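Lipoteichoic acid primase (Listeria monocytogenes, PDB 4UOP) belongs to the sulfatase family and holds a magnesium ion in its extracellular catalytic domain. Local coordinates at residues I62-S67 and A109-S114; K105-D110 and G283-I288. All coordinates share one frame; numbering follows the deposited sequence.

Interaction 1 (I62-S67 and A109-S114). With MG (magnesium ion), chain J.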
loop_
_atom_site.group_PDB
_atom_site.type_symbol
_atom_site.label_atom_id
_atom_site.label_comp_id
_atom_site.label_asym_id
_atom_site.label_seq_id
_atom_site.Cartn_x
_atom_site.Cartn_y
_atom_site.Cartn_z
ATOM N N ILE B 62 -8.425 -25.921 -7.574
ATOM C CA ILE B 62 -8.871 -24.633 -7.068
ATOM C C ILE B 62 -8.760 -23.606 -8.194
ATOM O O ILE B 62 -7.697 -23.499 -8.833
ATOM C CB ILE B 62 -8.016 -24.168 -5.887
ATOM C CG1 ILE B 62 -8.090 -25.204 -4.753
ATOM C CG2 ILE B 62 -8.461 -22.794 -5.425
ATOM C CD1 ILE B 62 -7.355 -24.789 -3.500
ATOM N N VAL B 63 -9.864 -22.925 -8.472
ATOM C CA VAL B 63 -9.896 -21.894 -9.504
ATOM C C VAL B 63 -10.174 -20.535 -8.854
ATOM O O VAL B 63 -11.184 -20.354 -8.184
ATOM C CB VAL B 63 -10.941 -22.154 -10.592
ATOM C CG1 VAL B 63 -10.816 -21.105 -11.683
ATOM C CG2 VAL B 63 -10.797 -23.550 -11.173
ATOM N N GLN B 64 -9.242 -19.613 -9.053
ATOM C CA GLN B 64 -9.326 -18.248 -8.574
ATOM C C GLN B 64 -9.822 -17.388 -9.731
ATOM O O GLN B 64 -9.119 -17.245 -10.732
ATOM C CB GLN B 64 -7.968 -17.757 -8.114
ATOM C CG GLN B 64 -8.007 -16.351 -7.545
ATOM C CD GLN B 64 -6.692 -15.887 -6.965
ATOM O OE1 GLN B 64 -6.248 -16.355 -5.897
ATOM N NE2 GLN B 64 -6.064 -14.941 -7.641
ATOM N N LEU B 65 -11.017 -16.848 -9.573
ATOM C CA LEU B 65 -11.723 -16.124 -10.639
ATOM C C LEU B 65 -11.513 -14.617 -10.512
ATOM O O LEU B 65 -11.975 -13.983 -9.558
ATOM C CB LEU B 65 -13.206 -16.467 -10.573
ATOM C CG LEU B 65 -13.522 -17.949 -10.758
ATOM C CD1 LEU B 65 -14.917 -18.239 -10.233
ATOM C CD2 LEU B 65 -13.397 -18.359 -12.217
ATOM N N GLU B 66 -10.821 -14.046 -11.496
ATOM C CA GLU B 66 -10.429 -12.650 -11.462
ATOM C C GLU B 66 -11.620 -11.685 -11.363
ATOM O O GLU B 66 -12.520 -11.699 -12.221
ATOM C CB GLU B 66 -9.607 -12.327 -12.720
ATOM C CG GLU B 66 -9.201 -10.864 -12.814
ATOM C CD GLU B 66 -8.377 -10.414 -11.624
ATOM O OE1 GLU B 66 -7.259 -10.941 -11.440
ATOM O OE2 GLU B 66 -8.827 -9.518 -10.880
ATOM N N SER B 67 -11.624 -10.860 -10.315
ATOM C CA SER B 67 -12.564 -9.738 -10.168
ATOM C C SER B 67 -14.055 -10.112 -10.057
ATOM O O SER B 67 -14.913 -9.236 -10.192
ATOM C CB SER B 67 -12.350 -8.712 -11.305
ATOM O OG SER B 67 -11.096 -8.058 -11.149
ATOM N N ALA B 109 -2.251 -11.027 -6.238
ATOM C CA ALA B 109 -1.169 -11.720 -5.560
ATOM C C ALA B 109 -1.429 -11.885 -4.066
ATOM O O ALA B 109 -1.027 -12.894 -3.482
ATOM C CB ALA B 109 0.155 -11.020 -5.804
ATOM N N ASP B 110 -2.061 -10.894 -3.443
ATOM C CA ASP B 110 -2.446 -10.994 -2.041
ATOM C C ASP B 110 -3.503 -12.082 -1.820
ATOM O O ASP B 110 -3.498 -12.745 -0.784
ATOM C CB ASP B 110 -2.948 -9.652 -1.501
ATOM C CG ASP B 110 -1.840 -8.616 -1.378
ATOM O OD1 ASP B 110 -0.645 -8.991 -1.366
ATOM O OD2 ASP B 110 -2.170 -7.424 -1.264
ATOM N N ALA B 111 -4.384 -12.278 -2.797
ATOM C CA ALA B 111 -5.341 -13.367 -2.725
ATOM C C ALA B 111 -4.618 -14.703 -2.725
ATOM O O ALA B 111 -4.880 -15.562 -1.882
ATOM C CB ALA B 111 -6.328 -13.283 -3.871
ATOM N N GLU B 112 -3.695 -14.880 -3.673
ATOM C CA GLU B 112 -2.906 -16.090 -3.747
ATOM C C GLU B 112 -2.135 -16.295 -2.449
ATOM O O GLU B 112 -2.105 -17.408 -1.923
ATOM C CB GLU B 112 -1.935 -16.022 -4.914
ATOM C CG GLU B 112 -2.599 -16.078 -6.292
ATOM C CD GLU B 112 -1.564 -16.231 -7.392
ATOM O OE1 GLU B 112 -1.021 -17.340 -7.534
ATOM O OE2 GLU B 112 -1.283 -15.226 -8.090
ATOM N N TRP B 113 -1.502 -15.228 -1.959
ATOM C CA TRP B 113 -0.756 -15.289 -0.696
ATOM C C TRP B 113 -1.616 -15.844 0.441
ATOM O O TRP B 113 -1.183 -16.747 1.195
ATOM C CB TRP B 113 -0.211 -13.900 -0.314
ATOM C CG TRP B 113 0.497 -13.928 1.004
ATOM C CD1 TRP B 113 -0.056 -13.750 2.230
ATOM C CD2 TRP B 113 1.877 -14.229 1.230
ATOM N NE1 TRP B 113 0.896 -13.901 3.212
ATOM C CE2 TRP B 113 2.092 -14.191 2.624
ATOM C CE3 TRP B 113 2.956 -14.509 0.391
ATOM C CZ2 TRP B 113 3.341 -14.433 3.191
ATOM C CZ3 TRP B 113 4.195 -14.747 0.959
ATOM C CH2 TRP B 113 4.377 -14.701 2.338
ATOM N N SER B 114 -2.798 -15.253 0.596
ATOM C CA SER B 114 -3.747 -15.617 1.647
ATOM C C SER B 114 -4.156 -17.078 1.551
ATOM O O SER B 114 -4.163 -17.808 2.540
ATOM C CB SER B 114 -5.000 -14.734 1.548
ATOM O OG SER B 114 -4.715 -13.418 1.932
HETATM MG MG MG J . -7.245 -9.705 -9.428
HETATM O O HOH W 1 -6.456 -7.773 -10.173
#
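E112 OE1 is gripped by two hydroxyls, those of Y167 and Y116, each through a hydrogen bond. The other carboxylate oxygen, E112 OE2, makes a salt bridge with R163. With its polar end held there, E112 offers only its aliphatic part to Q64. Q64 OE1 accepts a hydrogen bond from the hydroxyl of Y282 and also rests against A111 and E112 of helix 107-117. Q64 OE1 is 3.7 Å from A111 CB. The CG of E112 lies equally near on the same oxygen. Q64 reaches the helix because CG is anti to the backbone N (chi1 -178°) and the chain stays extended beyond it. The two long side chains cross at about a right angle, with the amide plane turned 80° from the E112 carboxylate.

The contact packs the helix against strand 59-65, which lies between strands 214-219 and 277-283 in the central sheet of the sulfatase-family fold. Two residues past Q64, E66 bends at chi2 (59°) and grips the magnesium ion with both oxygens. E66 OE1 is 2.4 Å from the metal and E66 OE2 is 2.2 Å. S67 OG donates to E66 OE2 at 2.7 Å, on the lone pair facing away from the other oxygen. Between strand and helix the contact is van der Waals alone. The buried amide oxygen is satisfied by the Y282 hydroxyl, while E66, just past the strand, gives the metal a bidentate carboxylate.

Interaction 2 (K105-D110 and G283-I288). With MG (magnesium ion), chain J.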
loop_
_atom_site.group_PDB
_atom_site.type_symbol
_atom_site.label_atom_id
_atom_site.label_comp_id
_atom_site.label_asym_id
_atom_site.label_seq_id
_atom_site.Cartn_x
_atom_site.Cartn_y
_atom_site.Cartn_z
ATOM N N LYS B 105 -2.084 -4.472 -0.885
ATOM C CA LYS B 105 -1.517 -3.599 -1.914
ATOM C C LYS B 105 -1.592 -4.177 -3.322
ATOM O O LYS B 105 -1.803 -3.460 -4.301
ATOM C CB LYS B 105 -0.012 -3.374 -1.607
ATOM C CG LYS B 105 0.317 -2.047 -0.952
ATOM C CD LYS B 105 1.795 -1.936 -0.522
ATOM C CE LYS B 105 2.608 -1.147 -1.559
ATOM N NZ LYS B 105 4.085 -1.382 -1.549
ATOM N N SER B 106 -1.381 -5.479 -3.422
ATOM C CA SER B 106 -1.319 -6.157 -4.716
ATOM C C SER B 106 -2.417 -7.217 -4.787
ATOM O O SER B 106 -2.194 -8.379 -4.478
ATOM C CB SER B 106 0.065 -6.775 -4.881
ATOM O OG SER B 106 0.247 -7.265 -6.196
ATOM N N ASN B 107 -3.606 -6.808 -5.207
ATOM C CA ASN B 107 -4.803 -7.578 -4.879
ATOM C C ASN B 107 -4.799 -9.065 -5.316
ATOM O O ASN B 107 -4.977 -9.952 -4.478
ATOM C CB ASN B 107 -6.075 -6.840 -5.285
ATOM C CG ASN B 107 -6.046 -6.323 -6.707
ATOM O OD1 ASN B 107 -5.211 -6.717 -7.525
ATOM N ND2 ASN B 107 -6.994 -5.429 -7.014
ATOM N N THR B 108 -4.541 -9.334 -6.594
ATOM C CA THR B 108 -4.521 -10.702 -7.086
ATOM C C THR B 108 -3.466 -11.564 -6.359
ATOM O O THR B 108 -3.761 -12.666 -5.921
ATOM C CB THR B 108 -4.261 -10.772 -8.599
ATOM O OG1 THR B 108 -5.159 -9.893 -9.288
ATOM C CG2 THR B 108 -4.464 -12.198 -9.100
ATOM N N ALA B 109 -2.251 -11.027 -6.238
ATOM C CA ALA B 109 -1.169 -11.720 -5.560
ATOM C C ALA B 109 -1.429 -11.885 -4.066
ATOM O O ALA B 109 -1.027 -12.894 -3.482
ATOM C CB ALA B 109 0.155 -11.020 -5.804
ATOM N N ASP B 110 -2.061 -10.894 -3.443
ATOM C CA ASP B 110 -2.446 -10.994 -2.041
ATOM C C ASP B 110 -3.503 -12.082 -1.820
ATOM O O ASP B 110 -3.498 -12.745 -0.784
ATOM C CB ASP B 110 -2.948 -9.652 -1.501
ATOM C CG ASP B 110 -1.840 -8.616 -1.378
ATOM O OD1 ASP B 110 -0.645 -8.991 -1.366
ATOM O OD2 ASP B 110 -2.170 -7.424 -1.264
ATOM N N GLY B 283 -13.742 -15.885 -6.029
ATOM C CA GLY B 283 -13.279 -14.651 -6.687
ATOM C C GLY B 283 -12.086 -14.109 -5.929
ATOM O O GLY B 283 -12.057 -14.202 -4.703
ATOM N N ASP B 284 -11.090 -13.547 -6.621
ATOM C CA ASP B 284 -9.935 -13.019 -5.894
ATOM C C ASP B 284 -10.253 -11.796 -5.038
ATOM O O ASP B 284 -9.805 -11.710 -3.901
ATOM C CB ASP B 284 -8.682 -12.816 -6.762
ATOM C CG ASP B 284 -8.865 -11.843 -7.910
ATOM O OD1 ASP B 284 -10.009 -11.452 -8.236
ATOM O OD2 ASP B 284 -7.807 -11.461 -8.481
ATOM N N HIS B 285 -11.043 -10.877 -5.585
ATOM C CA HIS B 285 -11.414 -9.645 -4.907
ATOM C C HIS B 285 -12.410 -8.912 -5.785
ATOM O O HIS B 285 -12.563 -9.241 -6.976
ATOM C CB HIS B 285 -10.177 -8.771 -4.707
ATOM C CG HIS B 285 -9.422 -8.539 -5.969
ATOM N ND1 HIS B 285 -9.834 -7.629 -6.917
ATOM C CD2 HIS B 285 -8.329 -9.147 -6.483
ATOM C CE1 HIS B 285 -9.014 -7.665 -7.947
ATOM N NE2 HIS B 285 -8.098 -8.587 -7.714
ATOM N N HIS B 286 -13.083 -7.931 -5.184
ATOM C CA HIS B 286 -14.052 -7.129 -5.903
ATOM C C HIS B 286 -13.327 -6.142 -6.787
ATOM O O HIS B 286 -12.141 -5.875 -6.607
ATOM C CB HIS B 286 -14.970 -6.390 -4.947
ATOM C CG HIS B 286 -14.407 -5.106 -4.444
ATOM N ND1 HIS B 286 -13.370 -5.051 -3.540
ATOM C CD2 HIS B 286 -14.732 -3.822 -4.723
ATOM C CE1 HIS B 286 -13.085 -3.790 -3.276
ATOM N NE2 HIS B 286 -13.894 -3.022 -3.988
ATOM N N ILE B 287 -14.054 -5.616 -7.757
ATOM C CA ILE B 287 -13.492 -4.591 -8.612
ATOM C C ILE B 287 -14.436 -3.398 -8.811
ATOM O O ILE B 287 -13.970 -2.302 -9.098
ATOM C CB ILE B 287 -13.035 -5.198 -9.969
ATOM C CG1 ILE B 287 -12.069 -4.261 -10.702
ATOM C CG2 ILE B 287 -14.226 -5.550 -10.843
ATOM C CD1 ILE B 287 -10.864 -3.842 -9.881
ATOM N N ILE B 288 -15.739 -3.606 -8.649
ATOM C CA ILE B 288 -16.730 -2.544 -8.849
ATOM C C ILE B 288 -17.153 -1.998 -7.486
ATOM O O ILE B 288 -17.657 -2.736 -6.630
ATOM C CB ILE B 288 -17.964 -3.082 -9.597
ATOM C CG1 ILE B 288 -17.568 -3.777 -10.919
ATOM C CG2 ILE B 288 -18.987 -1.970 -9.798
ATOM C CD1 ILE B 288 -16.920 -2.889 -11.977
HETATM MG MG MG J . -7.245 -9.705 -9.428
HETATM O O HOH W 1 -6.456 -7.773 -10.173
#
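This is a metal-bridged contact in the sulfatase-type fold. It joins the first turn of helix 107-117 to the loop that follows strand 277-283. T108, D284 and H285 all bind the same magnesium ion. T108 OG1 and D284 OD2 each lie 2.1 Å from the metal, and H285 NE2 lies 2.2 Å from it. D284 OD1 does not bind the metal; it accepts a hydrogen bond from S67 N.

The H285 ring is held on several sides. The N107 amide stacks over one face, its plane only 9° from that of the ring. With chi1 at 49°, N107 CG sits between the backbone N and the carbonyl carbon, which sets the amide over H285. N107 CB adds a CH-pi contact, 3.6 Å from the ring centroid. D284 OD1 sits over the opposite face, near the rim. H285 ND1 donates to H286 O in the plane of the ring, almost straight at 178°. This bond fixes the rotation of the imidazole and leaves NE2 for the metal. N107 ND2 is hydrogen-bonded to D244 of the second subunit. N107 OD1 receives the helix N-H of T108. The same N107 OD1 accepts a hydrogen bond, 3.1 Å long, from water 1, itself a magnesium ligand.

Interactions 1 and 2 meet at the magnesium site, with centres about 7 Å apart. They share A109 and D110, and both use helix 107-117. Interaction 1 supplies the two oxygens of E66; interaction 2 supplies T108, D284 and H285. Water 1 completes six ligand atoms. The metal brings two carboxylates together: E66 OE1 and D284 OD2 are 3.1 Å apart, a closeness the cation probably compensates. Q64 NE2 packs 3.5 Å from D284 CB. D244 of the second subunit packs on E66, S67 and H285, so the site lies close to the neighbouring chain.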